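Local coordinates for protein GH26C (Muricauda sp. MAR_2010_75, PDB 6Q78) that probably hydrolyses internal beta-1,4-mannosidic bonds in mannans, at residues S115-I120 and N154-H159; I221-H226 and L266-P271. All blocks are in the same frame, centred on the assembly; numbering follows the deposited sequence.

Contacts 1 and 2 both lie in the buried core; neither is a surface contact. Each joins the C-terminal ends of two neighbouring parallel strands in one barrel sheet. Contact 1 pairs strands 112-116 and 153-157, and contact 2 pairs 220-223 and 265-269. The two meet directly, because strands 153-157 and 220-223 are also neighbours, joined through the backbones of Phe156, Ile221 and Arg223. Their chemistry differs. Contact 1 is largely aromatic on the helix side and has an Asp-His pair at the strand ends. Contact 2 packs Ile221 on Ala268 and Phe222 on Phe267 without a ring stack, and has an arginine-serine bond. His159 and His226 bring both contacts to the same bound Tris molecule.

Contact 1 (S115-I120 and N154-H159); sequences SDFMFI and NVFCWH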
loop_
_atom_site.group_PDB
_atom_site.type_symbol
_atom_site.label_atom_id
_atom_site.label_comp_id
_atom_site.label_asym_id
_atom_site.label_seq_id
_atom_site.Cartn_x
_atom_site.Cartn_y
_atom_site.Cartn_z
ATOM N N SER A 115 5.069 3.211 3.772
ATOM C CA SER A 115 5.051 4.115 4.935
ATOM C C SER A 115 3.607 4.372 5.352
ATOM O O SER A 115 2.658 3.889 4.721
ATOM C CB SER A 115 5.671 5.467 4.544
ATOM O OG SER A 115 7.069 5.230 4.236
ATOM N N ASP A 116 3.433 5.125 6.443
ATOM C CA ASP A 116 2.101 5.297 7.047
ATOM C C ASP A 116 1.935 6.762 7.403
ATOM O O ASP A 116 2.840 7.378 7.976
ATOM C CB ASP A 116 2.010 4.424 8.308
ATOM C CG ASP A 116 0.566 4.181 8.796
ATOM O OD1 ASP A 116 -0.327 5.063 8.659
ATOM O OD2 ASP A 116 0.351 3.090 9.417
ATOM N N PHE A 117 0.773 7.332 7.081
ATOM C CA PHE A 117 0.440 8.690 7.531
ATOM C C PHE A 117 0.063 8.790 9.011
ATOM O O PHE A 117 -0.063 9.919 9.516
ATOM C CB PHE A 117 -0.679 9.288 6.671
ATOM C CG PHE A 117 -0.192 9.854 5.361
ATOM C CD1 PHE A 117 0.650 10.963 5.355
ATOM C CD2 PHE A 117 -0.597 9.313 4.153
ATOM C CE1 PHE A 117 1.117 11.506 4.149
ATOM C CE2 PHE A 117 -0.130 9.846 2.906
ATOM C CZ PHE A 117 0.737 10.965 2.948
ATOM N N MET A 118 -0.090 7.660 9.716
ATOM C CA MET A 118 -0.484 7.634 11.135
ATOM C C MET A 118 0.149 8.731 12.007
ATOM O O MET A 118 -0.561 9.535 12.641
ATOM C CB MET A 118 -0.113 6.252 11.668
ATOM C CG MET A 118 -0.386 6.078 13.162
ATOM S SD MET A 118 0.027 4.385 13.712
ATOM C CE MET A 118 1.765 4.162 13.318
ATOM N N PHE A 119 1.477 8.749 12.115
ATOM C CA PHE A 119 2.101 9.714 13.015
ATOM C C PHE A 119 2.091 11.125 12.414
ATOM O O PHE A 119 2.165 12.117 13.160
ATOM C CB PHE A 119 3.536 9.245 13.323
ATOM C CG PHE A 119 3.626 7.999 14.234
ATOM C CD1 PHE A 119 2.682 7.756 15.234
ATOM C CD2 PHE A 119 4.587 7.036 13.975
ATOM C CE1 PHE A 119 2.756 6.612 16.038
ATOM C CE2 PHE A 119 4.680 5.898 14.804
ATOM C CZ PHE A 119 3.748 5.686 15.799
ATOM N N ILE A 120 2.014 11.237 11.088
ATOM C CA ILE A 120 1.991 12.534 10.437
ATOM C C ILE A 120 0.695 13.265 10.741
ATOM O O ILE A 120 0.671 14.513 10.785
ATOM C CB ILE A 120 2.239 12.303 8.936
ATOM C CG1 ILE A 120 3.644 11.691 8.756
ATOM C CG2 ILE A 120 2.065 13.586 8.114
ATOM C CD1 ILE A 120 3.881 11.138 7.349
ATOM N N ASN A 154 7.026 4.351 -3.685
ATOM C CA ASN A 154 6.554 4.637 -2.321
ATOM C C ASN A 154 5.040 4.492 -2.241
ATOM O O ASN A 154 4.317 5.087 -3.043
ATOM C CB ASN A 154 6.921 6.070 -1.898
ATOM C CG ASN A 154 8.377 6.229 -1.536
ATOM O OD1 ASN A 154 8.805 5.829 -0.442
ATOM N ND2 ASN A 154 9.153 6.815 -2.433
ATOM N N VAL A 155 4.570 3.739 -1.251
ATOM C CA VAL A 155 3.147 3.565 -0.972
ATOM C C VAL A 155 2.892 4.008 0.467
ATOM O O VAL A 155 3.654 3.639 1.368
ATOM C CB VAL A 155 2.717 2.100 -1.185
ATOM C CG1 VAL A 155 1.187 1.990 -1.032
ATOM C CG2 VAL A 155 3.167 1.593 -2.530
ATOM N N PHE A 156 1.830 4.796 0.690
ATOM C CA PHE A 156 1.384 5.160 2.039
ATOM C C PHE A 156 0.003 4.612 2.337
ATOM O O PHE A 156 -0.936 4.839 1.555
ATOM C CB PHE A 156 1.253 6.678 2.200
ATOM C CG PHE A 156 2.532 7.391 2.550
ATOM C CD1 PHE A 156 3.545 7.556 1.588
ATOM C CD2 PHE A 156 2.731 7.878 3.832
ATOM C CE1 PHE A 156 4.735 8.240 1.901
ATOM C CE2 PHE A 156 3.911 8.596 4.139
ATOM C CZ PHE A 156 4.900 8.775 3.165
ATOM N N CYS A 157 -0.125 3.935 3.477
ATOM C CA CYS A 157 -1.420 3.648 4.079
ATOM C C CYS A 157 -1.645 4.691 5.173
ATOM O O CYS A 157 -0.838 5.614 5.353
ATOM C CB CYS A 157 -1.493 2.201 4.590
ATOM S SG CYS A 157 -0.303 1.843 5.931
ATOM N N TRP A 158 -2.773 4.589 5.889
ATOM C CA TRP A 158 -3.121 5.596 6.892
ATOM C C TRP A 158 -3.880 4.925 8.028
ATOM O O TRP A 158 -5.107 4.738 7.946
ATOM C CB TRP A 158 -3.960 6.676 6.237
ATOM C CG TRP A 158 -4.238 7.842 7.141
ATOM C CD1 TRP A 158 -3.594 8.160 8.320
ATOM C CD2 TRP A 158 -5.176 8.895 6.907
ATOM N NE1 TRP A 158 -4.109 9.341 8.850
ATOM C CE2 TRP A 158 -5.074 9.810 7.989
ATOM C CE3 TRP A 158 -6.111 9.138 5.907
ATOM C CZ2 TRP A 158 -5.849 10.958 8.057
ATOM C CZ3 TRP A 158 -6.910 10.278 6.002
ATOM C CH2 TRP A 158 -6.769 11.163 7.058
ATOM N N HIS A 159 -3.157 4.599 9.113
ATOM C CA HIS A 159 -3.823 4.124 10.322
ATOM C C HIS A 159 -4.279 5.364 11.082
ATOM O O HIS A 159 -3.599 5.898 11.977
ATOM C CB HIS A 159 -2.918 3.207 11.133
ATOM C CG HIS A 159 -2.771 1.841 10.541
ATOM N ND1 HIS A 159 -1.848 1.558 9.553
ATOM C CD2 HIS A 159 -3.409 0.670 10.812
ATOM C CE1 HIS A 159 -1.944 0.278 9.222
ATOM N NE2 HIS A 159 -2.896 -0.279 9.955
HETATM O O HOH W 1 6.863 5.007 1.433
#
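Phe117 reaches back across the strand ends to Trp158 and Phe156. Its CB lies over the face of the Trp158 five-membered ring, 3.5 Å from Trp158 CD1. With CG anti to the carbonyl carbon (chi1 -81°), the ring turns over Phe156. Phe117 CG is 3.8 Å from Phe156 CD2, and CE2 is 3.5 Å from Phe156 CB. CD1, CD2, CE1 and the tip, CZ, also meet Phe156 CD2; CE1 reaches Phe156 CE2 too. The two rings stack face to face, centroids 4.4 Å apart and planes 29° apart. Ser115 CB covers the opposite face of Phe156. Trp158 NE1 is bonded to Thr121 OG1.

These strands, 112-116 and 153-157, with helix 132-150 between them, form a beta-alpha-beta unit of the TIM barrel. Ser115 and Phe156 face that helix, while Asp116 and Cys157 point the other way.

At its strand's end, Asp116 holds His159 twice. Asp116 OD1 accepts from His159 N at 2.9 Å through its syn lone pair. Asp116 OD2 accepts from His159 ND1 at 2.7 Å, on the syn side but 26° out of the carboxylate plane. Met118 N also meets OD1 from above, closing an Asx turn. His159 NE2 hydrogen-bonds a Tris molecule, probably from the crystallisation liquor.

Contact 2 (I221-H226 and L266-P271); sequences IFRPFH and LFAFSP
Phe222 bonds the neighbouring strand through both of its backbone polar atoms. Its N donates to Leu266 O at 2.8 Å, almost straight at 177°. Its O accepts from Ala268 N, also at 2.8 Å. Phe267 N points elsewhere and bonds Asp292 OD2.

Past Arg223 and Ala268 the direct backbone hydrogen bonds give way to a water. It donates to Pro224 O at 2.7 Å and to Ala268 O at 3.0 Å. It also accepts a weak bond from Ser270 N. Three backbone groups that do not pair directly are thus joined through one molecule.

Arg223 runs alongside Ser270. Its chain is extended as far as CG and CD, then bends at chi3 (68°), which brings NH1 round to Ser270 OG. Arg223 NH1 donates to Ser270 OG at 2.9 Å, and OG sits at the edge of the guanidinium, in its plane. The same Ser270 OG lies 3.3 Å from Arg223 CD. NH1 also makes a salt bridge to Asp297, and NH2 makes one to Glu335. A leucine in place of Arg223 would probably leave Ser270 OG without this donor and both carboxylates without their positive mate.

Apolar contacts fill in the strand pair. Ile221 CG2 meets Ala268 CB at 3.7 Å on one face. On the other, Phe267 CE1 approaches the edge of the Phe222 ring, and both phenylalanines pack against helix 242-259. His226 NE2 hydrogen-bonds the bound Tris, which may mark the substrate pocket.

Strand 220-223 is the fourth of the eight-stranded TIM barrel and 330-336, which carries Glu335, is the seventh. In clan GH-A, which includes family 26, the ends of these two strands carry the catalytic glutamates, so the arginine network is consistent with the floor of such an active site.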
loop_
_atom_site.group_PDB
_atom_site.type_symbol
_atom_site.label_atom_id
_atom_site.label_comp_id
_atom_site.label_asym_id
_atom_site.label_seq_id
_atom_site.Cartn_x
_atom_site.Cartn_y
_atom_site.Cartn_z
ATOM N N ILE A 221 1.813 6.538 -3.816
ATOM C CA ILE A 221 0.540 5.822 -3.897
ATOM C C ILE A 221 -0.125 5.923 -2.536
ATOM O O ILE A 221 0.459 5.535 -1.526
ATOM C CB ILE A 221 0.775 4.358 -4.281
ATOM C CG1 ILE A 221 1.462 4.261 -5.662
ATOM C CG2 ILE A 221 -0.547 3.581 -4.198
ATOM C CD1 ILE A 221 1.961 2.903 -5.982
ATOM N N PHE A 222 -1.314 6.501 -2.496
ATOM C CA PHE A 222 -2.053 6.701 -1.256
ATOM C C PHE A 222 -3.185 5.668 -1.203
ATOM O O PHE A 222 -4.018 5.576 -2.137
ATOM C CB PHE A 222 -2.599 8.134 -1.250
ATOM C CG PHE A 222 -3.430 8.496 -0.030
ATOM C CD1 PHE A 222 -4.619 9.215 -0.184
ATOM C CD2 PHE A 222 -2.986 8.226 1.251
ATOM C CE1 PHE A 222 -5.352 9.633 0.927
ATOM C CE2 PHE A 222 -3.757 8.609 2.369
ATOM C CZ PHE A 222 -4.906 9.332 2.174
ATOM N N ARG A 223 -3.176 4.849 -0.133
ATOM C CA ARG A 223 -4.078 3.697 0.035
ATOM C C ARG A 223 -4.875 3.859 1.319
ATOM O O ARG A 223 -4.552 3.217 2.323
ATOM C CB ARG A 223 -3.250 2.402 0.066
ATOM C CG ARG A 223 -4.070 1.118 0.068
ATOM C CD ARG A 223 -3.147 -0.084 -0.106
ATOM N NE ARG A 223 -2.282 -0.292 1.057
ATOM C CZ ARG A 223 -2.556 -1.124 2.066
ATOM N NH1 ARG A 223 -3.680 -1.836 2.106
ATOM N NH2 ARG A 223 -1.679 -1.273 3.044
ATOM N N PRO A 224 -5.905 4.712 1.340
ATOM C CA PRO A 224 -6.610 5.021 2.593
ATOM C C PRO A 224 -7.762 4.055 2.849
ATOM O O PRO A 224 -8.281 3.397 1.931
ATOM C CB PRO A 224 -7.198 6.410 2.317
ATOM C CG PRO A 224 -7.497 6.353 0.815
ATOM C CD PRO A 224 -6.317 5.572 0.213
ATOM N N PHE A 225 -8.162 3.990 4.130
ATOM C CA PHE A 225 -9.393 3.267 4.521
ATOM C C PHE A 225 -9.369 1.834 4.004
ATOM O O PHE A 225 -10.348 1.298 3.477
ATOM C CB PHE A 225 -10.663 4.056 4.117
ATOM C CG PHE A 225 -10.624 5.484 4.603
ATOM C CD1 PHE A 225 -10.646 5.727 5.973
ATOM C CD2 PHE A 225 -10.519 6.558 3.724
ATOM C CE1 PHE A 225 -10.559 7.022 6.460
ATOM C CE2 PHE A 225 -10.442 7.859 4.192
ATOM C CZ PHE A 225 -10.479 8.084 5.573
ATOM N N HIS A 226 -8.219 1.196 4.212
ATOM C CA HIS A 226 -8.012 -0.159 3.705
ATOM C C HIS A 226 -8.663 -1.223 4.599
ATOM O O HIS A 226 -8.999 -1.003 5.774
ATOM C CB HIS A 226 -6.498 -0.438 3.580
ATOM C CG HIS A 226 -5.766 -0.438 4.893
ATOM N ND1 HIS A 226 -5.786 0.644 5.756
ATOM C CD2 HIS A 226 -4.976 -1.377 5.482
ATOM C CE1 HIS A 226 -5.057 0.367 6.817
ATOM N NE2 HIS A 226 -4.541 -0.846 6.677
ATOM N N LEU A 266 -1.117 8.849 -6.682
ATOM C CA LEU A 266 -2.001 7.835 -7.252
ATOM C C LEU A 266 -2.822 7.280 -6.091
ATOM O O LEU A 266 -2.397 7.332 -4.930
ATOM C CB LEU A 266 -1.173 6.694 -7.843
ATOM C CG LEU A 266 -0.200 7.029 -8.986
ATOM C CD1 LEU A 266 0.467 5.747 -9.510
ATOM C CD2 LEU A 266 -0.969 7.682 -10.155
ATOM N N PHE A 267 -4.023 6.782 -6.395
ATOM C CA PHE A 267 -4.968 6.338 -5.370
ATOM C C PHE A 267 -5.217 4.839 -5.464
ATOM O O PHE A 267 -5.561 4.329 -6.541
ATOM C CB PHE A 267 -6.301 7.095 -5.523
ATOM C CG PHE A 267 -6.156 8.568 -5.324
ATOM C CD1 PHE A 267 -6.230 9.121 -4.050
ATOM C CD2 PHE A 267 -5.888 9.399 -6.396
ATOM C CE1 PHE A 267 -6.047 10.502 -3.842
ATOM C CE2 PHE A 267 -5.718 10.767 -6.208
ATOM C CZ PHE A 267 -5.808 11.302 -4.924
ATOM N N ALA A 268 -5.071 4.145 -4.330
ATOM C CA ALA A 268 -5.179 2.688 -4.260
ATOM C C ALA A 268 -6.326 2.277 -3.344
ATOM O O ALA A 268 -6.398 2.713 -2.199
ATOM C CB ALA A 268 -3.858 2.101 -3.718
ATOM N N PHE A 269 -7.182 1.391 -3.851
ATOM C CA PHE A 269 -8.343 0.838 -3.166
ATOM C C PHE A 269 -7.998 -0.592 -2.773
ATOM O O PHE A 269 -7.614 -1.389 -3.639
ATOM C CB PHE A 269 -9.490 0.807 -4.199
ATOM C CG PHE A 269 -10.752 0.087 -3.760
ATOM C CD1 PHE A 269 -11.687 0.732 -2.940
ATOM C CD2 PHE A 269 -11.053 -1.181 -4.254
ATOM C CE1 PHE A 269 -12.888 0.092 -2.579
ATOM C CE2 PHE A 269 -12.253 -1.823 -3.890
ATOM C CZ PHE A 269 -13.158 -1.191 -3.046
ATOM N N SER A 270 -8.181 -0.957 -1.509
ATOM C CA SER A 270 -7.795 -2.315 -1.101
ATOM C C SER A 270 -8.613 -2.857 0.053
ATOM O O SER A 270 -8.374 -2.514 1.223
ATOM C CB SER A 270 -6.303 -2.426 -0.807
ATOM O OG SER A 270 -6.009 -1.633 0.318
ATOM N N PRO A 271 -9.550 -3.762 -0.230
ATOM C CA PRO A 271 -10.164 -4.569 0.838
ATOM C C PRO A 271 -9.138 -5.563 1.358
ATOM O O PRO A 271 -8.013 -5.666 0.833
ATOM C CB PRO A 271 -11.282 -5.331 0.114
ATOM C CG PRO A 271 -10.748 -5.457 -1.338
ATOM C CD PRO A 271 -10.012 -4.127 -1.583
HETATM O O HOH W 2 -7.563 1.430 0.230
#